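Local coordinates for protein A-adding tRNA nucleotidyltransferase (Aquifex aeolicus, PDB 4WBY) that adds the terminal adenosine to tRNAs ending in CC, using ATP and magnesium, to complete the 3' CCA end, at residues A[303-306]-A[307-311]. Residues are numbered along the deposited sequence; the frame is centred on the assembly and turned at random.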
loop_
_atom_site.group_PDB
_atom_site.type_symbol
_atom_site.label_atom_id
_atom_site.label_comp_id
_atom_site.label_asym_id
_atom_site.label_seq_id
_atom_site.Cartn_x
_atom_site.Cartn_y
_atom_site.Cartn_z
ATOM N N THR A 303 12.186 16.110 0.222
ATOM C CA THR A 303 13.349 15.242 0.390
ATOM C C THR A 303 13.964 14.895 -0.963
ATOM O O THR A 303 15.189 14.834 -1.084
ATOM C CB THR A 303 12.988 13.968 1.175
ATOM O OG1 THR A 303 12.793 14.333 2.546
ATOM C CG2 THR A 303 14.108 12.930 1.111
ATOM N N TYR A 304 13.140 14.689 -1.989
ATOM C CA TYR A 304 13.689 14.449 -3.322
ATOM C C TYR A 304 14.496 15.642 -3.850
ATOM O O TYR A 304 15.605 15.465 -4.363
ATOM C CB TYR A 304 12.578 14.093 -4.311
ATOM C CG TYR A 304 13.108 13.852 -5.706
ATOM C CD1 TYR A 304 13.810 12.691 -6.014
ATOM C CD2 TYR A 304 12.936 14.799 -6.704
ATOM C CE1 TYR A 304 14.321 12.485 -7.290
ATOM C CE2 TYR A 304 13.436 14.604 -7.969
ATOM C CZ TYR A 304 14.121 13.448 -8.262
ATOM O OH TYR A 304 14.621 13.281 -9.535
ATOM N N LYS A 305 13.961 16.852 -3.716
ATOM C CA LYS A 305 14.680 18.039 -4.163
ATOM C C LYS A 305 15.998 18.147 -3.408
ATOM O O LYS A 305 17.050 18.449 -3.995
ATOM C CB LYS A 305 13.826 19.294 -3.962
ATOM C CG LYS A 305 14.467 20.596 -4.470
ATOM C CD LYS A 305 13.517 21.758 -4.238
ATOM C CE LYS A 305 14.015 23.044 -4.861
ATOM N NZ LYS A 305 13.032 24.139 -4.634
ATOM N N PHE A 306 15.950 17.870 -2.109
ATOM C CA PHE A 306 17.136 17.915 -1.263
ATOM C C PHE A 306 18.159 16.871 -1.703
ATOM O O PHE A 306 19.356 17.157 -1.791
ATOM C CB PHE A 306 16.756 17.704 0.209
ATOM C CG PHE A 306 17.864 18.039 1.168
ATOM C CD1 PHE A 306 18.826 17.096 1.506
ATOM C CD2 PHE A 306 17.953 19.308 1.715
ATOM C CE1 PHE A 306 19.860 17.418 2.380
ATOM C CE2 PHE A 306 18.975 19.638 2.602
ATOM C CZ PHE A 306 19.934 18.692 2.935
ATOM N N MET A 307 17.677 15.666 -1.977
ATOM C CA MET A 307 18.502 14.568 -2.461
ATOM C C MET A 307 19.261 15.003 -3.713
ATOM O O MET A 307 20.461 14.745 -3.841
ATOM C CB MET A 307 17.628 13.318 -2.739
ATOM C CG MET A 307 18.426 12.033 -2.939
ATOM S SD MET A 307 17.423 10.557 -3.192
ATOM C CE MET A 307 16.807 10.850 -4.846
ATOM N N LYS A 308 18.575 15.677 -4.630
ATOM C CA LYS A 308 19.200 16.023 -5.905
ATOM C C LYS A 308 20.162 17.212 -5.795
ATOM O O LYS A 308 21.265 17.166 -6.348
ATOM C CB LYS A 308 18.136 16.305 -6.969
ATOM C CG LYS A 308 17.195 15.136 -7.232
ATOM C CD LYS A 308 17.933 13.871 -7.617
ATOM C CE LYS A 308 18.494 13.981 -9.022
ATOM N NZ LYS A 308 19.057 12.689 -9.489
ATOM N N PHE A 309 19.762 18.264 -5.083
ATOM C CA PHE A 309 20.532 19.512 -5.046
ATOM C C PHE A 309 21.524 19.642 -3.901
ATOM O O PHE A 309 22.626 20.190 -4.081
ATOM C CB PHE A 309 19.572 20.697 -4.976
ATOM C CG PHE A 309 18.941 21.041 -6.282
ATOM C CD1 PHE A 309 17.788 20.396 -6.700
ATOM C CD2 PHE A 309 19.498 22.018 -7.095
ATOM C CE1 PHE A 309 17.200 20.713 -7.912
ATOM C CE2 PHE A 309 18.928 22.333 -8.307
ATOM C CZ PHE A 309 17.772 21.685 -8.717
ATOM N N LYS A 310 21.143 19.183 -2.720
ATOM C CA LYS A 310 21.848 19.563 -1.504
ATOM C C LYS A 310 22.548 18.412 -0.805
ATOM O O LYS A 310 23.463 18.628 -0.025
ATOM C CB LYS A 310 20.876 20.235 -0.520
ATOM C CG LYS A 310 20.181 21.457 -1.094
ATOM C CD LYS A 310 19.447 22.241 -0.023
ATOM C CE LYS A 310 18.859 23.523 -0.593
ATOM N NZ LYS A 310 19.904 24.375 -1.224
ATOM N N LEU A 311 22.128 17.183 -1.080
ATOM C CA LEU A 311 22.626 16.057 -0.309
ATOM C C LEU A 311 24.110 15.796 -0.570
ATOM O O LEU A 311 24.830 15.380 0.332
ATOM C CB LEU A 311 21.782 14.810 -0.611
ATOM C CG LEU A 311 22.019 13.544 0.219
ATOM C CD1 LEU A 311 21.733 13.800 1.686
ATOM C CD2 LEU A 311 21.165 12.386 -0.291
HETATM O O HOH W 1 16.487 11.530 -9.701
#
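Two i to i+4 CH-pi contacts, Lys-308 on Tyr-304 and Lys-310 on Phe-306, run along helix 298-309 and onward, in the helical C-terminal part of the enzyme, away from the nucleotide site. CB of Lys-310 stands over the middle of the Phe-306 ring, 3.7 Å from its centroid and 13° off the normal; CD hangs beyond the CD2-CE2 bond, 3.7 Å from both atoms. CG of Lys-308 lies above the Tyr-304 ring but displaced toward its rim, 3.7 Å from CZ.

Apolar touches extend both aromatic sites. CE of Met-307 reaches CD1 of Tyr-304 at 3.7 Å, its chain turned back at the thioether (chi3 72°), while CD1 of Leu-311 meets CE1 of Phe-306 more loosely.

The backbone supplies the usual ladder: N of Met-307, Lys-308, Phe-309 and Lys-310 bond to O of Thr-303, Tyr-304, Lys-305 and Phe-306, respectively. O of Phe-306 takes a second donor, N of Leu-311, at 2.9 Å but through a weak, bent bond (130°). O of Lys-305 also lies in the plane of the Phe-309 ring, at its edge, 3.4 Å from CD1.

One water joins the polar ends of the first pair, accepting from OH of Tyr-304 at 2.6 Å and from NZ of Lys-308 at 2.8 Å. Bends at chi2 and chi3 carry the lysine across the ring to this water, and its NZ also bonds to O of Ser-280 and Leu-282. Thr-303 OG1 bonds to Ser-337 OG, and Phe-306 packs on Val-338, tying the same turns to helix 336-342.

Both lysines thus pack methylenes on a ring; two carbonyls and the water also grip the Lys-308 ammonium, offsetting lost solvation and probably keeping it charged, whereas exposed Lys-310 contributes only side-chain methylenes here.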